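Local coordinates for MDM10 isoform 1 (Saccharomyces cerevisiae, PDB 7BTX), which helps tether the endoplasmic reticulum to mitochondria as part of the ERMES complex and takes part in late assembly of the TOM complex of the mitochondrial outer membrane, at residues K159-G171 / V181-N193. Numbering follows the deposited sequence.
Sequences KRLSPQTQFMLKG and VLTCYFQRDSHRN
Methyl CG2 of T165 is the bump to start from: it presses obliquely on the far end of the F186 ring, 3.6 Å from CZ. Because chi1 of T165 (-66°) sets OG1 beside the backbone N, CG2 lies opposite that N and meets the ring, while OG1 hydrogen-bonds to O of its own neighbour Q164. L161 CD1 reaches the edge of the same ring, more distantly. Serine in place of T165 would probably leave the end of the F186 ring without its methyl partner and freer to shift. Along the same face, L169 CD2 wedges between two bumps of the other strand, 3.7 Å from both L182 CD1 and C184 SG, and C184 CB leans on F167 CE1. The other face carries M168, bent at its last torsion (chi3 46°), so that CE comes back to Y185 CD1 at 4.1 Å and the sulfur makes an oblique Met-aromatic contact. The extended K170 chain lays CD against Y185 CE1 at 3.7 Å, so the ring has a neighbour at each of these two carbons. Q166 and Q187 run side by side, amide planes 70° apart, with OE1 of Q166 3.0 Å from NE2 of Q187; OH of Y13, on helix 5-16, hydrogen-bonds to Q187 NE2 and, weakly, to Q166 OE1. Between the two faces the backbones pair antiparallel, Q166 N bonding to Q187 O at 3.0 Å and Q187 N to Q166 O at 3.1 Å. The two strands form a hairpin of the MDM10 beta-barrel, between strands 152-162 and 194-199; helix 5-16 packs on M168 and K170.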
loop_
_atom_site.group_PDB
_atom_site.type_symbol
_atom_site.label_atom_id
_atom_site.label_comp_id
_atom_site.label_asym_id
_atom_site.label_seq_id
_atom_site.Cartn_x
_atom_site.Cartn_y
_atom_site.Cartn_z
ATOM N N LYS D 159 21.402 9.531 34.161
ATOM C CA LYS D 159 21.645 10.208 35.425
ATOM C C LYS D 159 23.104 10.004 35.789
ATOM O O LYS D 159 23.532 8.866 35.989
ATOM C CB LYS D 159 20.754 9.649 36.536
ATOM C CG LYS D 159 19.268 9.626 36.252
ATOM C CD LYS D 159 18.694 11.016 36.254
ATOM C CE LYS D 159 18.654 11.585 37.651
ATOM N NZ LYS D 159 18.151 12.981 37.632
ATOM N N ARG D 160 23.872 11.087 35.882
ATOM C CA ARG D 160 25.242 10.958 36.376
ATOM C C ARG D 160 25.231 11.178 37.885
ATOM O O ARG D 160 25.215 12.301 38.391
ATOM C CB ARG D 160 26.191 11.913 35.673
ATOM C CG ARG D 160 27.626 11.596 36.037
ATOM C CD ARG D 160 28.625 12.250 35.134
ATOM N NE ARG D 160 29.985 11.925 35.541
ATOM C CZ ARG D 160 31.071 12.447 34.987
ATOM N NH1 ARG D 160 32.273 12.103 35.419
ATOM N NH2 ARG D 160 30.955 13.324 34.004
ATOM N N LEU D 161 25.260 10.065 38.612
ATOM C CA LEU D 161 24.992 10.040 40.043
ATOM C C LEU D 161 26.178 10.470 40.896
ATOM O O LEU D 161 26.012 10.754 42.086
ATOM C CB LEU D 161 24.560 8.635 40.448
ATOM C CG LEU D 161 23.365 8.093 39.677
ATOM C CD1 LEU D 161 23.118 6.654 40.047
ATOM C CD2 LEU D 161 22.151 8.934 39.978
ATOM N N SER D 162 27.363 10.531 40.301
ATOM C CA SER D 162 28.635 10.695 40.996
ATOM C C SER D 162 29.667 10.985 39.912
ATOM O O SER D 162 29.390 10.700 38.740
ATOM C CB SER D 162 28.949 9.424 41.799
ATOM O OG SER D 162 30.161 9.471 42.521
ATOM N N PRO D 163 30.837 11.552 40.211
ATOM C CA PRO D 163 31.840 11.779 39.154
ATOM C C PRO D 163 32.468 10.519 38.563
ATOM O O PRO D 163 33.229 10.643 37.597
ATOM C CB PRO D 163 32.903 12.607 39.887
ATOM C CG PRO D 163 32.692 12.328 41.315
ATOM C CD PRO D 163 31.221 12.262 41.441
ATOM N N GLN D 164 32.181 9.338 39.103
ATOM C CA GLN D 164 32.691 8.093 38.553
ATOM C C GLN D 164 31.596 7.039 38.544
ATOM O O GLN D 164 31.864 5.864 38.800
ATOM C CB GLN D 164 33.890 7.611 39.366
ATOM C CG GLN D 164 35.182 8.352 39.071
ATOM C CD GLN D 164 36.302 7.945 39.995
ATOM O OE1 GLN D 164 36.149 7.042 40.813
ATOM N NE2 GLN D 164 37.441 8.614 39.871
ATOM N N THR D 165 30.361 7.448 38.268
ATOM C CA THR D 165 29.189 6.583 38.321
ATOM C C THR D 165 28.096 7.208 37.466
ATOM O O THR D 165 27.898 8.423 37.497
ATOM C CB THR D 165 28.720 6.390 39.775
ATOM O OG1 THR D 165 29.703 5.657 40.513
ATOM C CG2 THR D 165 27.400 5.683 39.878
ATOM N N GLN D 166 27.408 6.376 36.688
ATOM C CA GLN D 166 26.310 6.850 35.863
ATOM C C GLN D 166 25.229 5.787 35.820
ATOM O O GLN D 166 25.514 4.595 35.921
ATOM C CB GLN D 166 26.786 7.175 34.452
ATOM C CG GLN D 166 26.022 8.274 33.789
ATOM C CD GLN D 166 26.468 8.493 32.378
ATOM O OE1 GLN D 166 26.294 7.627 31.529
ATOM N NE2 GLN D 166 27.052 9.649 32.113
ATOM N N PHE D 167 23.988 6.228 35.675
ATOM C CA PHE D 167 22.850 5.335 35.527
ATOM C C PHE D 167 22.154 5.661 34.219
ATOM O O PHE D 167 22.142 6.815 33.791
ATOM C CB PHE D 167 21.875 5.472 36.697
ATOM C CG PHE D 167 20.662 4.598 36.580
ATOM C CD1 PHE D 167 20.764 3.227 36.728
ATOM C CD2 PHE D 167 19.421 5.147 36.309
ATOM C CE1 PHE D 167 19.652 2.420 36.614
ATOM C CE2 PHE D 167 18.304 4.346 36.194
ATOM C CZ PHE D 167 18.422 2.981 36.347
ATOM N N MET D 168 21.582 4.647 33.579
ATOM C CA MET D 168 20.942 4.839 32.291
ATOM C C MET D 168 19.743 3.923 32.161
ATOM O O MET D 168 19.809 2.756 32.536
ATOM C CB MET D 168 21.905 4.555 31.148
ATOM C CG MET D 168 22.723 5.728 30.697
ATOM S SD MET D 168 23.493 5.346 29.127
ATOM C CE MET D 168 22.107 4.634 28.258
ATOM N N LEU D 169 18.658 4.457 31.622
ATOM C CA LEU D 169 17.491 3.681 31.242
ATOM C C LEU D 169 17.283 3.818 29.743
ATOM O O LEU D 169 17.629 4.836 29.148
ATOM C CB LEU D 169 16.243 4.152 31.984
ATOM C CG LEU D 169 15.898 3.446 33.286
ATOM C CD1 LEU D 169 15.115 4.374 34.172
ATOM C CD2 LEU D 169 15.092 2.211 32.991
ATOM N N LYS D 170 16.722 2.779 29.130
ATOM C CA LYS D 170 16.518 2.792 27.683
ATOM C C LYS D 170 15.289 1.933 27.380
ATOM O O LYS D 170 15.389 0.712 27.284
ATOM C CB LYS D 170 17.731 2.281 26.941
ATOM C CG LYS D 170 18.636 3.343 26.370
ATOM C CD LYS D 170 19.924 2.717 25.890
ATOM C CE LYS D 170 20.690 3.633 24.965
ATOM N NZ LYS D 170 22.045 3.100 24.673
ATOM N N GLY D 171 14.147 2.586 27.220
ATOM C CA GLY D 171 12.935 1.899 26.845
ATOM C C GLY D 171 12.649 2.006 25.364
ATOM O O GLY D 171 12.961 2.993 24.707
ATOM N N VAL D 181 10.639 -3.339 25.683
ATOM C CA VAL D 181 11.988 -3.646 26.147
ATOM C C VAL D 181 12.488 -2.505 27.017
ATOM O O VAL D 181 12.512 -1.352 26.582
ATOM C CB VAL D 181 12.933 -3.891 24.959
ATOM C CG1 VAL D 181 14.373 -3.869 25.407
ATOM C CG2 VAL D 181 12.623 -5.209 24.305
ATOM N N LEU D 182 12.897 -2.811 28.244
ATOM C CA LEU D 182 13.332 -1.798 29.196
ATOM C C LEU D 182 14.638 -2.243 29.828
ATOM O O LEU D 182 14.643 -3.153 30.660
ATOM C CB LEU D 182 12.269 -1.575 30.266
ATOM C CG LEU D 182 12.572 -0.484 31.277
ATOM C CD1 LEU D 182 12.589 0.852 30.581
ATOM C CD2 LEU D 182 11.528 -0.511 32.369
ATOM N N THR D 183 15.739 -1.599 29.448
ATOM C CA THR D 183 17.069 -2.009 29.869
ATOM C C THR D 183 17.725 -0.932 30.720
ATOM O O THR D 183 17.569 0.261 30.466
ATOM C CB THR D 183 17.969 -2.305 28.677
ATOM O OG1 THR D 183 18.374 -1.073 28.088
ATOM C CG2 THR D 183 17.244 -3.113 27.639
ATOM N N CYS D 184 18.478 -1.373 31.725
ATOM C CA CYS D 184 19.189 -0.498 32.644
ATOM C C CYS D 184 20.693 -0.645 32.459
ATOM O O CYS D 184 21.198 -1.724 32.151
ATOM C CB CYS D 184 18.819 -0.814 34.093
ATOM S SG CYS D 184 17.087 -0.575 34.490
ATOM N N TYR D 185 21.415 0.455 32.657
ATOM C CA TYR D 185 22.871 0.471 32.511
ATOM C C TYR D 185 23.443 1.205 33.713
ATOM O O TYR D 185 23.422 2.436 33.755
ATOM C CB TYR D 185 23.329 1.155 31.227
ATOM C CG TYR D 185 22.892 0.527 29.933
ATOM C CD1 TYR D 185 21.613 0.724 29.442
ATOM C CD2 TYR D 185 23.772 -0.229 29.182
ATOM C CE1 TYR D 185 21.217 0.164 28.266
ATOM C CE2 TYR D 185 23.380 -0.800 27.996
ATOM C CZ TYR D 185 22.096 -0.597 27.546
ATOM O OH TYR D 185 21.683 -1.153 26.361
ATOM N N PHE D 186 23.959 0.465 34.677
ATOM C CA PHE D 186 24.791 1.054 35.709
ATOM C C PHE D 186 26.242 0.915 35.284
ATOM O O PHE D 186 26.644 -0.134 34.783
ATOM C CB PHE D 186 24.556 0.364 37.047
ATOM C CG PHE D 186 25.238 1.029 38.191
ATOM C CD1 PHE D 186 24.697 2.158 38.768
ATOM C CD2 PHE D 186 26.425 0.524 38.692
ATOM C CE1 PHE D 186 25.322 2.769 39.820
ATOM C CE2 PHE D 186 27.059 1.136 39.743
ATOM C CZ PHE D 186 26.506 2.255 40.308
ATOM N N GLN D 187 27.027 1.969 35.471
ATOM C CA GLN D 187 28.402 1.946 34.982
ATOM C C GLN D 187 29.300 2.797 35.864
ATOM O O GLN D 187 29.068 3.996 36.022
ATOM C CB GLN D 187 28.459 2.412 33.528
ATOM C CG GLN D 187 27.543 3.563 33.194
ATOM C CD GLN D 187 27.394 3.775 31.711
ATOM O OE1 GLN D 187 28.077 3.141 30.913
ATOM N NE2 GLN D 187 26.485 4.659 31.330
ATOM N N ARG D 188 30.335 2.173 36.429
ATOM C CA ARG D 188 31.276 2.856 37.312
ATOM C C ARG D 188 32.587 3.070 36.564
ATOM O O ARG D 188 33.368 2.151 36.341
ATOM C CB ARG D 188 31.490 2.062 38.593
ATOM C CG ARG D 188 32.541 2.673 39.510
ATOM C CD ARG D 188 32.380 2.230 40.952
ATOM N NE ARG D 188 33.121 1.007 41.237
ATOM C CZ ARG D 188 32.569 -0.111 41.693
ATOM N NH1 ARG D 188 31.263 -0.160 41.920
ATOM N NH2 ARG D 188 33.322 -1.177 41.928
ATOM N N ASP D 189 32.827 4.317 36.182
ATOM C CA ASP D 189 34.070 4.665 35.516
ATOM C C ASP D 189 35.202 4.781 36.523
ATOM O O ASP D 189 34.977 4.988 37.716
ATOM C CB ASP D 189 33.922 5.985 34.767
ATOM C CG ASP D 189 34.987 6.187 33.713
ATOM O OD1 ASP D 189 35.660 5.201 33.365
ATOM O OD2 ASP D 189 35.158 7.330 33.242
ATOM N N SER D 190 36.423 4.615 36.034
ATOM C CA SER D 190 37.639 4.967 36.750
ATOM C C SER D 190 38.615 5.484 35.706
ATOM O O SER D 190 38.205 5.803 34.587
ATOM C CB SER D 190 38.204 3.772 37.512
ATOM O OG SER D 190 39.550 4.005 37.879
ATOM N N HIS D 191 39.894 5.595 36.040
ATOM C CA HIS D 191 40.867 5.894 34.999
ATOM C C HIS D 191 41.687 4.678 34.594
ATOM O O HIS D 191 42.596 4.809 33.765
ATOM C CB HIS D 191 41.775 7.045 35.438
ATOM C CG HIS D 191 41.038 8.331 35.659
ATOM N ND1 HIS D 191 40.813 8.858 36.913
ATOM C CD2 HIS D 191 40.456 9.184 34.784
ATOM C CE1 HIS D 191 40.131 9.985 36.800
ATOM N NE2 HIS D 191 39.902 10.205 35.518
ATOM N N ARG D 192 41.383 3.501 35.152
ATOM C CA ARG D 192 41.936 2.232 34.688
ATOM C C ARG D 192 40.847 1.193 34.434
ATOM O O ARG D 192 41.163 0.044 34.123
ATOM C CB ARG D 192 42.949 1.673 35.691
ATOM C CG ARG D 192 44.060 2.622 36.118
ATOM C CD ARG D 192 45.183 2.694 35.098
ATOM N NE ARG D 192 45.034 3.838 34.206
ATOM C CZ ARG D 192 45.960 4.239 33.342
ATOM N NH1 ARG D 192 45.734 5.293 32.570
ATOM N NH2 ARG D 192 47.115 3.595 33.257
ATOM N N ASN D 193 39.576 1.573 34.541
ATOM C CA ASN D 193 38.454 0.653 34.400
ATOM C C ASN D 193 37.224 1.428 33.956
ATOM O O ASN D 193 37.107 2.626 34.213
ATOM C CB ASN D 193 38.120 -0.071 35.709
ATOM C CG ASN D 193 39.063 -1.202 36.015
ATOM O OD1 ASN D 193 39.371 -2.017 35.152
ATOM N ND2 ASN D 193 39.537 -1.257 37.250
#